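Local structure of L-Ribose isomerase (Acinetobacter, 4Q0S) at residues 117-122 against 241-246. The protein isomerises the non-natural sugar L-ribose, probably to L-ribulose, at a metal site in a cupin barrel. Sequence-based numbering, arbitrary orientation.
Sequences HHHGRK and HDNDFV. With CO (cobalt (II) ion), chain B; RB0 (D-ribitol), chain C; NCO (cobalt hexammine(III)), chain E.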
loop_
_atom_site.group_PDB
_atom_site.type_symbol
_atom_site.label_atom_id
_atom_site.label_comp_id
_atom_site.label_asym_id
_atom_site.label_seq_id
_atom_site.Cartn_x
_atom_site.Cartn_y
_atom_site.Cartn_z
ATOM N N HIS A 117 -8.914 2.265 30.360
ATOM C CA HIS A 117 -10.263 1.741 30.484
ATOM C C HIS A 117 -10.208 0.231 30.358
ATOM O O HIS A 117 -9.156 -0.340 30.043
ATOM C CB HIS A 117 -11.167 2.313 29.384
ATOM C CG HIS A 117 -10.801 1.853 28.005
ATOM N ND1 HIS A 117 -9.667 2.283 27.352
ATOM C CD2 HIS A 117 -11.397 0.961 27.178
ATOM C CE1 HIS A 117 -9.578 1.675 26.180
ATOM N NE2 HIS A 117 -10.615 0.867 26.051
ATOM N N HIS A 118 -11.331 -0.422 30.627
ATOM C CA HIS A 118 -11.395 -1.863 30.482
ATOM C C HIS A 118 -12.804 -2.223 30.065
ATOM O O HIS A 118 -13.727 -1.429 30.239
ATOM C CB HIS A 118 -11.001 -2.590 31.781
ATOM C CG HIS A 118 -12.076 -2.632 32.820
ATOM N ND1 HIS A 118 -12.326 -1.585 33.680
ATOM C CD2 HIS A 118 -12.958 -3.606 33.148
ATOM C CE1 HIS A 118 -13.314 -1.912 34.494
ATOM N NE2 HIS A 118 -13.716 -3.133 34.190
ATOM N N HIS A 119 -12.960 -3.409 29.493
ATOM C CA HIS A 119 -14.263 -3.878 29.040
ATOM C C HIS A 119 -14.663 -5.135 29.803
ATOM O O HIS A 119 -13.835 -6.011 30.040
ATOM C CB HIS A 119 -14.211 -4.196 27.545
ATOM C CG HIS A 119 -13.668 -3.078 26.714
ATOM N ND1 HIS A 119 -14.366 -1.911 26.492
ATOM C CD2 HIS A 119 -12.477 -2.929 26.086
ATOM C CE1 HIS A 119 -13.630 -1.091 25.765
ATOM N NE2 HIS A 119 -12.479 -1.685 25.505
ATOM N N GLY A 120 -15.934 -5.226 30.181
ATOM C CA GLY A 120 -16.385 -6.405 30.889
ATOM C C GLY A 120 -16.582 -7.557 29.921
ATOM O O GLY A 120 -16.346 -8.718 30.270
ATOM N N ARG A 121 -16.986 -7.237 28.691
ATOM C CA ARG A 121 -17.248 -8.266 27.686
ATOM C C ARG A 121 -16.326 -8.292 26.459
ATOM O O ARG A 121 -16.034 -9.364 25.919
ATOM C CB ARG A 121 -18.699 -8.137 27.214
ATOM C CG ARG A 121 -19.682 -7.863 28.345
ATOM C CD ARG A 121 -21.082 -7.624 27.820
ATOM N NE ARG A 121 -22.010 -7.213 28.872
ATOM C CZ ARG A 121 -21.889 -6.095 29.584
ATOM N NH1 ARG A 121 -20.876 -5.266 29.364
ATOM N NH2 ARG A 121 -22.791 -5.796 30.509
ATOM N N LYS A 122 -15.862 -7.129 26.014
ATOM C CA LYS A 122 -15.026 -7.082 24.817
ATOM C C LYS A 122 -13.538 -7.398 24.930
ATOM O O LYS A 122 -12.803 -6.780 25.703
ATOM C CB LYS A 122 -15.170 -5.725 24.120
ATOM C CG LYS A 122 -14.359 -5.628 22.817
ATOM C CD LYS A 122 -14.609 -4.320 22.083
ATOM C CE LYS A 122 -14.072 -3.129 22.863
ATOM N NZ LYS A 122 -14.418 -1.847 22.194
ATOM N N HIS A 241 -23.912 -0.980 28.264
ATOM C CA HIS A 241 -22.649 -0.266 28.108
ATOM C C HIS A 241 -21.512 -1.216 28.470
ATOM O O HIS A 241 -21.636 -2.021 29.398
ATOM C CB HIS A 241 -22.599 0.970 29.008
ATOM C CG HIS A 241 -21.438 1.876 28.723
ATOM N ND1 HIS A 241 -21.189 2.395 27.468
ATOM C CD2 HIS A 241 -20.465 2.365 29.530
ATOM C CE1 HIS A 241 -20.117 3.164 27.516
ATOM N NE2 HIS A 241 -19.657 3.163 28.755
ATOM N N ASP A 242 -20.408 -1.123 27.734
ATOM C CA ASP A 242 -19.269 -1.998 27.967
ATOM C C ASP A 242 -17.944 -1.245 28.013
ATOM O O ASP A 242 -16.888 -1.812 27.738
ATOM C CB ASP A 242 -19.232 -3.077 26.881
ATOM C CG ASP A 242 -18.276 -4.203 27.206
ATOM O OD1 ASP A 242 -18.352 -4.744 28.331
ATOM O OD2 ASP A 242 -17.454 -4.555 26.335
ATOM N N ASN A 243 -18.003 0.041 28.345
ATOM C CA ASN A 243 -16.797 0.852 28.457
ATOM C C ASN A 243 -16.696 1.349 29.887
ATOM O O ASN A 243 -17.640 1.932 30.418
ATOM C CB ASN A 243 -16.835 2.061 27.517
ATOM C CG ASN A 243 -16.694 1.676 26.059
ATOM O OD1 ASN A 243 -16.129 0.633 25.730
ATOM N ND2 ASN A 243 -17.193 2.533 25.171
ATOM N N ASP A 244 -15.550 1.114 30.510
ATOM C CA ASP A 244 -15.334 1.547 31.880
ATOM C C ASP A 244 -14.007 2.289 31.933
ATOM O O ASP A 244 -12.953 1.677 32.101
ATOM C CB ASP A 244 -15.288 0.336 32.816
ATOM C CG ASP A 244 -15.459 0.715 34.280
ATOM O OD1 ASP A 244 -14.989 1.801 34.687
ATOM O OD2 ASP A 244 -16.060 -0.089 35.027
ATOM N N PHE A 245 -14.061 3.605 31.769
ATOM C CA PHE A 245 -12.856 4.424 31.802
ATOM C C PHE A 245 -12.457 4.703 33.245
ATOM O O PHE A 245 -13.316 4.928 34.098
ATOM C CB PHE A 245 -13.099 5.736 31.050
ATOM C CG PHE A 245 -13.267 5.552 29.570
ATOM C CD1 PHE A 245 -12.163 5.594 28.721
ATOM C CD2 PHE A 245 -14.515 5.264 29.029
ATOM C CE1 PHE A 245 -12.301 5.348 27.355
ATOM C CE2 PHE A 245 -14.667 5.015 27.661
ATOM C CZ PHE A 245 -13.556 5.057 26.825
ATOM N N VAL A 246 -11.154 4.671 33.513
ATOM C CA VAL A 246 -10.645 4.926 34.855
ATOM C C VAL A 246 -10.990 6.351 35.286
ATOM O O VAL A 246 -11.368 6.589 36.436
ATOM C CB VAL A 246 -9.116 4.731 34.919
ATOM C CG1 VAL A 246 -8.612 5.020 36.322
ATOM C CG2 VAL A 246 -8.759 3.313 34.513
HETATM CO CO CO B . -10.618 -0.982 24.668
HETATM C C1 RB0 C . -12.033 3.088 22.667
HETATM O O1 RB0 C . -12.911 4.169 22.932
HETATM C C2 RB0 C . -12.729 2.079 21.765
HETATM O O2 RB0 C . -13.726 1.375 22.501
HETATM C C3 RB0 C . -11.703 1.101 21.155
HETATM O O3 RB0 C . -12.326 0.317 20.147
HETATM C C4 RB0 C . -11.051 0.181 22.194
HETATM O O4 RB0 C . -11.865 0.107 23.354
HETATM C C5 RB0 C . -9.664 0.701 22.561
HETATM O O5 RB0 C . -8.993 -0.241 23.397
HETATM CO CO NCO E . -15.502 4.641 37.181
HETATM N N1 NCO E . -16.356 3.177 37.796
HETATM N N2 NCO E . -16.934 5.651 37.599
HETATM N N3 NCO E . -14.062 3.624 36.761
HETATM N N4 NCO E . -16.197 4.345 35.536
HETATM N N5 NCO E . -14.809 4.934 38.820
HETATM N N6 NCO E . -14.653 6.112 36.564
#
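Asp242 swings CG away from its backbone N (chi1 -167°), which turns both carboxylate oxygens to the backbone of 120-122. Lys122 N donates to Asp242 OD2 (3.0 Å). Arg121 N donates to Asp242 OD1 (2.9 Å); each oxygen uses its syn lone pair. Arg121 NH1 also reaches Asp242 OD1 at 2.8 Å, from above the carboxylate plane, completing a salt bridge. Arg121 NE makes a second salt bridge, to Glu97. The turn is thus pinned by one buried acid.

His119 ND1 donates to Asp242 O at 2.8 Å, with the oxygen in the ring plane. This bond and the bond from His119 NE2 to the cobalt (II) ion, 2.2 Å, together hold the ring's rotation. Lys122 CE lies over one ring face, and NZ makes weak hydrogen bonds to ribitol O2 and O4. His117 NE2 is the second metal ligand here, and His117 ND1 is hydrogen-bonded to Pro115 O. His117 CB packs over the Phe245 ring face, 3.9 Å from the centroid. Glu124 and His199 complete the protein ligands, as in other metal-binding cupins.

His118 and Asp244 form an antiparallel hydrogen-bonded pair. Asp244 OD1 accepts hydrogen bonds from two ammines of the cobalt hexammine(III). Strand 244-245 edges its sheet beside strand 113-118, and helix 248-254 packs on Phe245.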